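Putative branched-chain amino acid ABC transporter (PDB 3HUT) probably binds branched-chain or related amino acids outside the cytoplasmic membrane and hands them to an ABC transporter for uptake. Local coordinates at residues A[8-13]-A[74-79]; A[97-102]-A[114-119]; A[25-30]-A[281-286]; A[4-9]-A[47-52]. One frame throughout, in Å; residues are numbered along the deposited sequence.

Overall arrangement
Near the N terminus, strand 5-11 takes part in two contacts. Contact 4 closes the first loop, bringing strand 46-52 back beside it after helix 18-37; contact 1 closes a longer one, setting strand 73-78 along its other edge. These two contacts share Gly8 and Tyr9. Contact 2 follows in series, with only 11 residues between its segments, and pairs strand 99-101, itself next to 73-78, with the last strand of the parallel sheet, 116-118. Contact 3 spans 250 residues and crosses contacts 1 and 4, while contact 2 falls wholly within its span; it packs the late helix 277-296 against helix 18-37, and Val286 and Ala28 both reach Tyr9 of the sheet.

Contact 1 of 4, residues A[8-13]-A[74-79]; sequences GYELPL and VGVLGD
Leu77 sets its CB squarely over the Tyr9 ring, 3.5 Å from the ring centroid and 13° off the normal, a CH-pi contact in which the aliphatic carbon sits above the centre of the face. The tyrosine CG is anti to the backbone N (chi1 -160°), which swings the ring across its strand neighbour. This is the tight part of the contact; Leu11 CD2 lies on the opposite side of the ring, more distant and offset toward the rim. The backbone bonds nearby are short: Leu77 N donates to Gly8 O at 2.6 Å, and Gly8 N to Gly75 O at 2.8 Å. Trimming Tyr9 to an alanine would probably leave Leu77 CB without its aromatic face and open a gap between the sheet and the helices packed on it. The pairing widens locally where the CA atoms of Glu10 and Gly78 stand 5.3 Å apart, but every touching residue is buried, so no side faces solvent. Beyond, polar packing is close again: Glu10 OE1 lies 2.5 Å from Asp79 OD2, near enough that one acid probably holds a proton, the carboxylate planes being 81° apart. Glu10 OE2 is hydrogen-bonded to Tyr92 OH and Asp79 OD1 to Ser53 OG. Both strands are interior in a five-stranded parallel sheet, with helices 57-69 and 82-95 on the Glu10 face and helix 18-37 against Tyr9.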
loop_
_atom_site.group_PDB
_atom_site.type_symbol
_atom_site.label_atom_id
_atom_site.label_comp_id
_atom_site.label_asym_id
_atom_site.label_seq_id
_atom_site.Cartn_x
_atom_site.Cartn_y
_atom_site.Cartn_z
ATOM N N GLY A 8 20.673 6.310 0.381
ATOM C CA GLY A 8 20.110 7.628 0.588
ATOM C C GLY A 8 18.632 7.453 0.864
ATOM O O GLY A 8 18.052 6.438 0.491
ATOM N N TYR A 9 18.020 8.409 1.547
ATOM C CA TYR A 9 16.593 8.326 1.807
ATOM C C TYR A 9 16.029 9.736 1.763
ATOM O O TYR A 9 16.308 10.548 2.644
ATOM C CB TYR A 9 16.324 7.687 3.178
ATOM C CG TYR A 9 14.918 7.130 3.357
ATOM C CD1 TYR A 9 14.672 6.096 4.264
ATOM C CD2 TYR A 9 13.841 7.622 2.615
ATOM C CE1 TYR A 9 13.391 5.556 4.422
ATOM C CE2 TYR A 9 12.558 7.091 2.766
ATOM C CZ TYR A 9 12.342 6.056 3.669
ATOM O OH TYR A 9 11.085 5.506 3.800
ATOM N N GLU A 10 15.275 10.041 0.711
ATOM C CA GLU A 10 14.657 11.352 0.603
ATOM C C GLU A 10 13.223 11.191 1.094
ATOM O O GLU A 10 12.509 10.278 0.671
ATOM C CB GLU A 10 14.684 11.870 -0.841
ATOM C CG GLU A 10 14.103 10.927 -1.889
ATOM C CD GLU A 10 14.033 11.573 -3.264
ATOM O OE1 GLU A 10 13.123 12.399 -3.490
ATOM O OE2 GLU A 10 14.897 11.268 -4.117
ATOM N N LEU A 11 12.822 12.069 2.009
ATOM C CA LEU A 11 11.487 12.039 2.593
ATOM C C LEU A 11 11.112 13.407 3.160
ATOM O O LEU A 11 11.981 14.226 3.471
ATOM C CB LEU A 11 11.412 10.981 3.703
ATOM C CG LEU A 11 12.605 10.788 4.650
ATOM C CD1 LEU A 11 13.182 12.118 5.083
ATOM C CD2 LEU A 11 12.166 9.978 5.859
ATOM N N PRO A 12 9.807 13.672 3.293
ATOM C CA PRO A 12 9.334 14.955 3.823
ATOM C C PRO A 12 9.360 15.074 5.344
ATOM O O PRO A 12 8.608 14.392 6.038
ATOM C CB PRO A 12 7.925 15.056 3.248
ATOM C CG PRO A 12 7.470 13.629 3.238
ATOM C CD PRO A 12 8.692 12.884 2.734
ATOM N N LEU A 13 10.231 15.945 5.855
ATOM C CA LEU A 13 10.345 16.177 7.292
ATOM C C LEU A 13 9.852 17.578 7.645
ATOM O O LEU A 13 9.805 17.963 8.812
ATOM C CB LEU A 13 11.787 15.991 7.758
ATOM C CG LEU A 13 12.281 14.544 7.646
ATOM C CD1 LEU A 13 13.729 14.452 8.097
ATOM C CD2 LEU A 13 11.386 13.628 8.492
ATOM N N VAL A 74 24.730 3.852 -2.967
ATOM C CA VAL A 74 24.470 2.830 -3.974
ATOM C C VAL A 74 22.994 2.638 -4.296
ATOM O O VAL A 74 22.642 1.966 -5.268
ATOM C CB VAL A 74 25.073 1.474 -3.544
ATOM C CG1 VAL A 74 26.586 1.593 -3.447
ATOM C CG2 VAL A 74 24.493 1.044 -2.206
ATOM N N GLY A 75 22.134 3.231 -3.478
ATOM C CA GLY A 75 20.710 3.107 -3.699
ATOM C C GLY A 75 19.990 4.190 -2.930
ATOM O O GLY A 75 20.518 4.716 -1.953
ATOM N N VAL A 76 18.785 4.530 -3.362
ATOM C CA VAL A 76 18.025 5.561 -2.679
ATOM C C VAL A 76 16.633 5.072 -2.298
ATOM O O VAL A 76 15.910 4.541 -3.145
ATOM C CB VAL A 76 17.858 6.821 -3.569
ATOM C CG1 VAL A 76 16.898 7.812 -2.905
ATOM C CG2 VAL A 76 19.209 7.481 -3.803
ATOM N N LEU A 77 16.269 5.234 -1.025
ATOM C CA LEU A 77 14.934 4.879 -0.554
ATOM C C LEU A 77 14.248 6.164 -0.925
ATOM O O LEU A 77 14.712 7.250 -0.573
ATOM C CB LEU A 77 14.948 4.642 0.940
ATOM C CG LEU A 77 15.546 3.256 1.137
ATOM C CD1 LEU A 77 16.030 3.100 2.550
ATOM C CD2 LEU A 77 14.489 2.214 0.769
ATOM N N GLY A 78 13.117 6.077 -1.600
ATOM C CA GLY A 78 12.601 7.324 -2.100
ATOM C C GLY A 78 11.254 7.957 -2.150
ATOM O O GLY A 78 10.443 7.731 -3.026
ATOM N N ASP A 79 11.104 8.897 -1.247
ATOM C CA ASP A 79 9.924 9.710 -1.150
ATOM C C ASP A 79 8.504 9.246 -1.119
ATOM O O ASP A 79 8.072 8.289 -1.736
ATOM C CB ASP A 79 10.047 10.859 -2.145
ATOM C CG ASP A 79 10.386 12.180 -1.451
ATOM O OD1 ASP A 79 9.600 12.569 -0.562
ATOM O OD2 ASP A 79 11.418 12.826 -1.772
#

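Contact 2 of 4, residues A[97-102]-A[114-119]; sequences MPQLSP and PWQFRA
Gln99 and Gln116 meet with their amide planes turned 88° apart, yet the bond between them is well aimed: Gln116 NE2 donates to Gln99 OE1 at 3.0 Å with an N-H...O angle of 160°. The donor lies in the plane of the Gln99 carbonyl, and the oxygen is close to the Gln116 amide plane, so the perpendicular setting costs neither group its directionality. Gln99 reaches out extended, whereas Gln116 bends at chi2 (65°) to bring its nitrogen back across. On the other side of the sheet, Leu100 lays CD1 against Phe117 CB at 3.7 Å, and the phenylalanine ring turns an edge to Gln99 O, which is 3.6 Å from Phe117 CD2. At the start of the pair, Trp115 presents one face to the backbone of Met97 (a selenomethionine), whose N sits 3.5 Å above the ring plane and offset toward the rim; Pro98 CA lies at the ring edge, in plane, while Pro98 CD comes 4.0 Å from Trp115 CE3. Parallel backbone bonds hold these groups in register, among them Gln99 N to Trp115 O and Ala119 N to Ser101 O, both 2.9 Å; the intervening bond from Phe117 N to Gln99 O is weak. Strand 116-118 is the last of the five-stranded sheet. Gln99 NE2 bonds Ser85 O, and Gln116 OE1 bonds Ser113 OG. With both ends of each buried amide engaged, a flip of either would probably cost at least one bond, consistent with a polar crosslink of fixed orientation between the two strands.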
loop_
_atom_site.group_PDB
_atom_site.type_symbol
_atom_site.label_atom_id
_atom_site.label_comp_id
_atom_site.label_asym_id
_atom_site.label_seq_id
_atom_site.Cartn_x
_atom_site.Cartn_y
_atom_site.Cartn_z
HETATM N N MSE A 97 20.611 5.010 -10.857
HETATM C CA MSE A 97 20.521 4.851 -9.409
HETATM C C MSE A 97 19.222 4.121 -9.101
HETATM O O MSE A 97 18.154 4.577 -9.491
HETATM C CB MSE A 97 20.491 6.223 -8.729
HETATM C CG MSE A 97 20.262 6.181 -7.223
HETATM SE SE MSE A 97 21.800 5.573 -6.222
HETATM C CE MSE A 97 22.764 7.261 -6.100
ATOM N N PRO A 98 19.294 2.969 -8.414
ATOM C CA PRO A 98 18.064 2.241 -8.091
ATOM C C PRO A 98 17.277 3.006 -7.023
ATOM O O PRO A 98 17.847 3.458 -6.028
ATOM C CB PRO A 98 18.584 0.892 -7.597
ATOM C CG PRO A 98 19.881 1.252 -6.951
ATOM C CD PRO A 98 20.481 2.243 -7.928
ATOM N N GLN A 99 15.972 3.154 -7.234
ATOM C CA GLN A 99 15.116 3.891 -6.301
ATOM C C GLN A 99 13.953 3.037 -5.802
ATOM O O GLN A 99 13.259 2.402 -6.591
ATOM C CB GLN A 99 14.569 5.158 -6.987
ATOM C CG GLN A 99 13.411 5.848 -6.244
ATOM C CD GLN A 99 12.785 7.004 -7.024
ATOM O OE1 GLN A 99 12.827 7.045 -8.250
ATOM N NE2 GLN A 99 12.175 7.935 -6.304
ATOM N N LEU A 100 13.746 3.015 -4.490
ATOM C CA LEU A 100 12.639 2.255 -3.931
ATOM C C LEU A 100 11.752 3.176 -3.103
ATOM O O LEU A 100 12.133 3.599 -2.012
ATOM C CB LEU A 100 13.143 1.095 -3.057
ATOM C CG LEU A 100 12.058 0.312 -2.288
ATOM C CD1 LEU A 100 10.991 -0.153 -3.242
ATOM C CD2 LEU A 100 12.680 -0.872 -1.559
ATOM N N SER A 101 10.581 3.510 -3.641
ATOM C CA SER A 101 9.647 4.365 -2.921
ATOM C C SER A 101 8.716 3.492 -2.091
ATOM O O SER A 101 8.109 2.547 -2.598
ATOM C CB SER A 101 8.805 5.196 -3.884
ATOM O OG SER A 101 7.785 5.868 -3.161
ATOM N N PRO A 102 8.579 3.803 -0.802
ATOM C CA PRO A 102 7.683 2.955 -0.021
ATOM C C PRO A 102 6.204 3.165 -0.323
ATOM O O PRO A 102 5.400 2.246 -0.178
ATOM C CB PRO A 102 8.049 3.307 1.424
ATOM C CG PRO A 102 8.520 4.725 1.328
ATOM C CD PRO A 102 9.324 4.743 0.056
ATOM N N PRO A 114 13.740 1.555 -15.837
ATOM C CA PRO A 114 13.963 0.254 -15.198
ATOM C C PRO A 114 14.562 0.387 -13.797
ATOM O O PRO A 114 14.872 -0.613 -13.147
ATOM C CB PRO A 114 14.932 -0.443 -16.157
ATOM C CG PRO A 114 14.683 0.241 -17.480
ATOM C CD PRO A 114 14.541 1.673 -17.068
ATOM N N TRP A 115 14.720 1.618 -13.327
ATOM C CA TRP A 115 15.322 1.837 -12.018
ATOM C C TRP A 115 14.365 2.114 -10.867
ATOM O O TRP A 115 14.800 2.207 -9.721
ATOM C CB TRP A 115 16.361 2.961 -12.117
ATOM C CG TRP A 115 17.409 2.672 -13.153
ATOM C CD1 TRP A 115 17.286 2.813 -14.505
ATOM C CD2 TRP A 115 18.704 2.098 -12.925
ATOM N NE1 TRP A 115 18.423 2.354 -15.136
ATOM C CE2 TRP A 115 19.307 1.910 -14.188
ATOM C CE3 TRP A 115 19.412 1.722 -11.775
ATOM C CZ2 TRP A 115 20.590 1.358 -14.335
ATOM C CZ3 TRP A 115 20.687 1.174 -11.919
ATOM C CH2 TRP A 115 21.260 0.999 -13.192
ATOM N N GLN A 116 13.072 2.236 -11.161
ATOM C CA GLN A 116 12.075 2.504 -10.123
ATOM C C GLN A 116 11.404 1.259 -9.555
ATOM O O GLN A 116 11.095 0.311 -10.282
ATOM C CB GLN A 116 10.982 3.440 -10.649
ATOM C CG GLN A 116 11.330 4.923 -10.595
ATOM C CD GLN A 116 12.490 5.281 -11.494
ATOM O OE1 GLN A 116 12.489 4.960 -12.686
ATOM N NE2 GLN A 116 13.487 5.961 -10.934
ATOM N N PHE A 117 11.180 1.281 -8.244
ATOM C CA PHE A 117 10.528 0.181 -7.539
ATOM C C PHE A 117 9.638 0.803 -6.468
ATOM O O PHE A 117 9.902 1.910 -6.006
ATOM C CB PHE A 117 11.573 -0.727 -6.880
ATOM C CG PHE A 117 12.523 -1.361 -7.855
ATOM C CD1 PHE A 117 12.191 -2.547 -8.504
ATOM C CD2 PHE A 117 13.737 -0.750 -8.154
ATOM C CE1 PHE A 117 13.061 -3.113 -9.437
ATOM C CE2 PHE A 117 14.609 -1.309 -9.085
ATOM C CZ PHE A 117 14.269 -2.488 -9.725
ATOM N N ARG A 118 8.584 0.091 -6.085
ATOM C CA ARG A 118 7.657 0.574 -5.062
ATOM C C ARG A 118 7.330 -0.553 -4.092
ATOM O O ARG A 118 7.197 -1.714 -4.494
ATOM C CB ARG A 118 6.361 1.084 -5.708
ATOM C CG ARG A 118 5.770 0.127 -6.731
ATOM C CD ARG A 118 4.274 0.330 -6.928
ATOM N NE ARG A 118 3.963 1.699 -7.296
ATOM C CZ ARG A 118 3.541 2.086 -8.494
ATOM N NH1 ARG A 118 3.364 1.208 -9.467
ATOM N NH2 ARG A 118 3.311 3.366 -8.715
ATOM N N ALA A 119 7.201 -0.212 -2.813
ATOM C CA ALA A 119 6.888 -1.205 -1.796
ATOM C C ALA A 119 5.382 -1.408 -1.701
ATOM O O ALA A 119 4.914 -2.455 -1.256
ATOM C CB ALA A 119 7.443 -0.763 -0.450
#

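Contact 3 of 4, residues A[25-30]-A[281-286]; sequences QEAARL and HGYDAV
Segments 25-30 of helix 18-37 and 281-286 of helix 277-296 run in roughly the same direction, their axes 7.9 Å apart at closest approach and crossing at -40°. They are a helix pair packed beside the parallel sheet of one lobe of the periplasmic-binding-protein fold. Small residues, Ala27, Ala28 and Gly282, line the close approach, and the nearest CA pair, Ala27 and Tyr283, is 4.8 Å apart. Ala27 points toward the other helix, setting its CB 3.7 Å from Tyr283 N and 4.2 Å from Gly282 C, over a turn that carries no side chain at Gly282. No hydrogen bond links the two segments. Val286 brings CG2 alongside Ala28, 3.8 Å from CB, so one valine branch meets the alanine methyl. Leu30, about one turn on from Ala27, crosses the Tyr283 side chain obliquely, its CD2 4.1 Å from Tyr283 CE1. Helix 258-271 adds a third wall, as Phe263 stacks on the Tyr283 ring and also touches Leu30, while Gln31 NE2 bonds Tyr283 O. The tyrosine's CG lies anti to its own backbone N (chi1 -174°), which carries the ring out along segment 25-30, and there it turns an edge to the backbone, with Tyr283 CD1 3.5 Å from Ala27 O in the plane of the ring.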
loop_
_atom_site.group_PDB
_atom_site.type_symbol
_atom_site.label_atom_id
_atom_site.label_comp_id
_atom_site.label_asym_id
_atom_site.label_seq_id
_atom_site.Cartn_x
_atom_site.Cartn_y
_atom_site.Cartn_z
ATOM N N GLN A 25 11.032 7.464 9.040
ATOM C CA GLN A 25 12.284 7.432 9.777
ATOM C C GLN A 25 12.191 6.526 11.003
ATOM O O GLN A 25 13.157 5.854 11.355
ATOM C CB GLN A 25 12.685 8.856 10.176
ATOM C CG GLN A 25 14.078 8.973 10.768
ATOM C CD GLN A 25 14.645 10.377 10.634
ATOM O OE1 GLN A 25 13.983 11.359 10.968
ATOM N NE2 GLN A 25 15.878 10.474 10.144
ATOM N N GLU A 26 11.031 6.502 11.652
ATOM C CA GLU A 26 10.855 5.647 12.821
ATOM C C GLU A 26 10.957 4.185 12.384
ATOM O O GLU A 26 11.641 3.380 13.013
ATOM C CB GLU A 26 9.494 5.901 13.472
ATOM C CG GLU A 26 9.334 7.294 14.067
ATOM C CD GLU A 26 8.033 7.456 14.832
ATOM O OE1 GLU A 26 6.983 7.001 14.330
ATOM O OE2 GLU A 26 8.054 8.046 15.932
ATOM N N ALA A 27 10.281 3.855 11.290
ATOM C CA ALA A 27 10.290 2.500 10.761
ATOM C C ALA A 27 11.671 2.134 10.226
ATOM O O ALA A 27 12.164 1.027 10.459
ATOM C CB ALA A 27 9.248 2.367 9.658
ATOM N N ALA A 28 12.294 3.067 9.511
ATOM C CA ALA A 28 13.621 2.838 8.941
ATOM C C ALA A 28 14.630 2.462 10.017
ATOM O O ALA A 28 15.388 1.498 9.872
ATOM C CB ALA A 28 14.098 4.087 8.205
ATOM N N ARG A 29 14.633 3.234 11.095
ATOM C CA ARG A 29 15.543 3.014 12.210
ATOM C C ARG A 29 15.419 1.602 12.780
ATOM O O ARG A 29 16.421 0.933 13.027
ATOM C CB ARG A 29 15.260 4.059 13.297
ATOM C CG ARG A 29 15.793 3.738 14.689
ATOM C CD ARG A 29 17.301 3.878 14.796
ATOM N NE ARG A 29 17.729 3.869 16.195
ATOM C CZ ARG A 29 18.994 3.914 16.598
ATOM N NH1 ARG A 29 19.975 3.970 15.707
ATOM N NH2 ARG A 29 19.281 3.907 17.895
ATOM N N LEU A 30 14.188 1.150 12.986
ATOM C CA LEU A 30 13.952 -0.181 13.539
ATOM C C LEU A 30 14.528 -1.272 12.633
ATOM O O LEU A 30 15.240 -2.164 13.091
ATOM C CB LEU A 30 12.451 -0.404 13.722
ATOM C CG LEU A 30 12.002 -1.551 14.629
ATOM C CD1 LEU A 30 12.534 -1.333 16.034
ATOM C CD2 LEU A 30 10.481 -1.605 14.657
ATOM N N HIS A 281 4.737 0.248 5.341
ATOM C CA HIS A 281 5.327 0.188 4.011
ATOM C C HIS A 281 6.747 0.746 4.050
ATOM O O HIS A 281 7.611 0.308 3.296
ATOM C CB HIS A 281 4.455 0.961 3.018
ATOM C CG HIS A 281 3.188 0.249 2.663
ATOM N ND1 HIS A 281 3.142 -0.764 1.727
ATOM C CD2 HIS A 281 1.933 0.357 3.158
ATOM C CE1 HIS A 281 1.914 -1.246 1.664
ATOM N NE2 HIS A 281 1.160 -0.584 2.524
ATOM N N GLY A 282 6.984 1.707 4.938
ATOM C CA GLY A 282 8.314 2.274 5.065
ATOM C C GLY A 282 9.222 1.219 5.668
ATOM O O GLY A 282 10.401 1.109 5.318
ATOM N N TYR A 283 8.663 0.432 6.584
ATOM C CA TYR A 283 9.413 -0.637 7.230
ATOM C C TYR A 283 9.820 -1.669 6.176
ATOM O O TYR A 283 10.988 -2.056 6.090
ATOM C CB TYR A 283 8.551 -1.313 8.303
ATOM C CG TYR A 283 9.287 -2.339 9.142
ATOM C CD1 TYR A 283 10.334 -1.962 9.985
ATOM C CD2 TYR A 283 8.914 -3.683 9.119
ATOM C CE1 TYR A 283 10.989 -2.901 10.791
ATOM C CE2 TYR A 283 9.562 -4.629 9.917
ATOM C CZ TYR A 283 10.596 -4.230 10.753
ATOM O OH TYR A 283 11.236 -5.161 11.552
ATOM N N ASP A 284 8.852 -2.114 5.377
ATOM C CA ASP A 284 9.127 -3.104 4.341
ATOM C C ASP A 284 10.044 -2.570 3.247
ATOM O O ASP A 284 10.871 -3.309 2.710
ATOM C CB ASP A 284 7.823 -3.604 3.703
ATOM C CG ASP A 284 7.130 -4.665 4.540
ATOM O OD1 ASP A 284 7.675 -5.042 5.599
ATOM O OD2 ASP A 284 6.036 -5.125 4.134
ATOM N N ALA A 285 9.898 -1.292 2.910
ATOM C CA ALA A 285 10.732 -0.706 1.869
ATOM C C ALA A 285 12.198 -0.831 2.271
ATOM O O ALA A 285 13.032 -1.298 1.485
ATOM C CB ALA A 285 10.355 0.761 1.644
ATOM N N VAL A 286 12.511 -0.421 3.496
ATOM C CA VAL A 286 13.879 -0.504 3.988
ATOM C C VAL A 286 14.349 -1.963 4.012
ATOM O O VAL A 286 15.461 -2.276 3.580
ATOM C CB VAL A 286 13.998 0.106 5.405
ATOM C CG1 VAL A 286 15.384 -0.149 5.968
ATOM C CG2 VAL A 286 13.722 1.610 5.348
#

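Contact 4 of 4, residues A[4-9]-A[47-52]; sequences ALLLGY and DILYAD
Tyr9, the residue most buried by this pairing, meets strand 47-52 with its CB and the CD1 side of its ring. Ile48 CG2 closes on Tyr9 CB at 3.6 Å, near the plane of the tyrosine ring and at its edge. The same methyl sits 3.5 Å above the centre of the Tyr50 ring and so bridges the two tyrosines. Those rings are tilted by only 23° but slid apart, their centroids 5.7 Å distant, so they barely overlap; the direct touch is Tyr9 CD1 to Tyr50 CE1. A serine in place of Tyr9 would keep the CB that Ile48 CG2 touches but would probably leave Tyr50 CE1 without the ring it packs on. Asp47, exposed in the fold as a whole, is gripped here by its backbone: its N donates to Leu5 O at 2.9 Å and its O accepts from Leu7 N at 3.1 Å, while its side chain shares a face of the sheet with Leu6 and Leu49. The strands belong to a beta-alpha-beta crossover in which helix 18-37 carries the chain from strand 5-11 to the edge strand 46-52. Leu49 repeats the backbone grip two residues on, donating its N to Leu7 O at 2.8 Å, nearly straight (174°), and offering its O to Tyr9 N. Its side chain, anti to the backbone N (chi1 -172°), runs out on the Asp47 face, where Leu49 CD1 makes a loose contact with Leu6 CD2 at 4.5 Å.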
loop_
_atom_site.group_PDB
_atom_site.type_symbol
_atom_site.label_atom_id
_atom_site.label_comp_id
_atom_site.label_asym_id
_atom_site.label_seq_id
_atom_site.Cartn_x
_atom_site.Cartn_y
_atom_site.Cartn_z
ATOM N N ALA A 4 31.234 1.953 5.996
ATOM C CA ALA A 4 29.840 1.505 5.994
ATOM C C ALA A 4 29.203 1.794 4.632
ATOM O O ALA A 4 29.454 2.846 4.038
ATOM C CB ALA A 4 29.057 2.213 7.091
ATOM N N LEU A 5 28.397 0.855 4.132
ATOM C CA LEU A 5 27.712 1.038 2.856
ATOM C C LEU A 5 26.665 2.120 3.065
ATOM O O LEU A 5 26.066 2.209 4.136
ATOM C CB LEU A 5 27.030 -0.258 2.407
ATOM C CG LEU A 5 27.949 -1.395 1.961
ATOM C CD1 LEU A 5 27.126 -2.649 1.685
ATOM C CD2 LEU A 5 28.711 -0.968 0.714
ATOM N N LEU A 6 26.436 2.934 2.038
ATOM C CA LEU A 6 25.483 4.031 2.135
ATOM C C LEU A 6 24.259 3.959 1.238
ATOM O O LEU A 6 24.359 3.670 0.045
ATOM C CB LEU A 6 26.182 5.360 1.846
ATOM C CG LEU A 6 26.543 6.302 2.992
ATOM C CD1 LEU A 6 27.553 5.636 3.913
ATOM C CD2 LEU A 6 27.106 7.596 2.413
ATOM N N LEU A 7 23.108 4.249 1.833
ATOM C CA LEU A 7 21.840 4.306 1.117
ATOM C C LEU A 7 21.298 5.705 1.381
ATOM O O LEU A 7 21.463 6.239 2.478
ATOM C CB LEU A 7 20.841 3.280 1.662
ATOM C CG LEU A 7 21.157 1.797 1.457
ATOM C CD1 LEU A 7 20.103 0.971 2.177
ATOM C CD2 LEU A 7 21.180 1.466 -0.032
ATOM N N GLY A 8 20.673 6.310 0.381
ATOM C CA GLY A 8 20.110 7.628 0.588
ATOM C C GLY A 8 18.632 7.453 0.864
ATOM O O GLY A 8 18.052 6.438 0.491
ATOM N N TYR A 9 18.020 8.409 1.547
ATOM C CA TYR A 9 16.593 8.326 1.807
ATOM C C TYR A 9 16.029 9.736 1.763
ATOM O O TYR A 9 16.308 10.548 2.644
ATOM C CB TYR A 9 16.324 7.687 3.178
ATOM C CG TYR A 9 14.918 7.130 3.357
ATOM C CD1 TYR A 9 14.672 6.096 4.264
ATOM C CD2 TYR A 9 13.841 7.622 2.615
ATOM C CE1 TYR A 9 13.391 5.556 4.422
ATOM C CE2 TYR A 9 12.558 7.091 2.766
ATOM C CZ TYR A 9 12.342 6.056 3.669
ATOM O OH TYR A 9 11.085 5.506 3.800
ATOM N N ASP A 47 24.440 2.248 6.527
ATOM C CA ASP A 47 23.942 3.459 7.164
ATOM C C ASP A 47 23.067 4.189 6.165
ATOM O O ASP A 47 23.240 4.044 4.957
ATOM C CB ASP A 47 25.094 4.354 7.614
ATOM C CG ASP A 47 24.633 5.474 8.531
ATOM O OD1 ASP A 47 23.754 5.218 9.387
ATOM O OD2 ASP A 47 25.153 6.603 8.402
ATOM N N ILE A 48 22.114 4.960 6.672
ATOM C CA ILE A 48 21.214 5.706 5.811
ATOM C C ILE A 48 21.433 7.212 5.934
ATOM O O ILE A 48 21.514 7.764 7.036
ATOM C CB ILE A 48 19.733 5.384 6.132
ATOM C CG1 ILE A 48 19.419 3.937 5.736
ATOM C CG2 ILE A 48 18.818 6.356 5.406
ATOM C CD1 ILE A 48 18.021 3.484 6.112
ATOM N N LEU A 49 21.541 7.863 4.786
ATOM C CA LEU A 49 21.713 9.302 4.727
ATOM C C LEU A 49 20.351 9.873 4.344
ATOM O O LEU A 49 19.877 9.685 3.221
ATOM C CB LEU A 49 22.761 9.662 3.671
ATOM C CG LEU A 49 23.234 11.116 3.585
ATOM C CD1 LEU A 49 24.478 11.195 2.694
ATOM C CD2 LEU A 49 22.122 11.995 3.046
ATOM N N TYR A 50 19.717 10.551 5.291
ATOM C CA TYR A 50 18.408 11.152 5.066
ATOM C C TYR A 50 18.520 12.556 4.489
ATOM O O TYR A 50 19.494 13.265 4.737
ATOM C CB TYR A 50 17.644 11.238 6.386
ATOM C CG TYR A 50 17.315 9.900 6.994
ATOM C CD1 TYR A 50 16.183 9.193 6.595
ATOM C CD2 TYR A 50 18.138 9.339 7.967
ATOM C CE1 TYR A 50 15.877 7.957 7.154
ATOM C CE2 TYR A 50 17.843 8.099 8.533
ATOM C CZ TYR A 50 16.706 7.415 8.120
ATOM O OH TYR A 50 16.390 6.202 8.691
ATOM N N ALA A 51 17.509 12.952 3.725
ATOM C CA ALA A 51 17.465 14.287 3.134
ATOM C C ALA A 51 16.014 14.761 3.140
ATOM O O ALA A 51 15.121 14.050 2.666
ATOM C CB ALA A 51 18.010 14.259 1.708
ATOM N N ASP A 52 15.783 15.950 3.689
ATOM C CA ASP A 52 14.440 16.522 3.757
ATOM C C ASP A 52 14.005 17.054 2.392
ATOM O O ASP A 52 14.460 18.107 1.951
ATOM C CB ASP A 52 14.409 17.654 4.791
ATOM C CG ASP A 52 13.020 18.247 4.981
ATOM O OD1 ASP A 52 12.051 17.758 4.358
ATOM O OD2 ASP A 52 12.903 19.211 5.763
#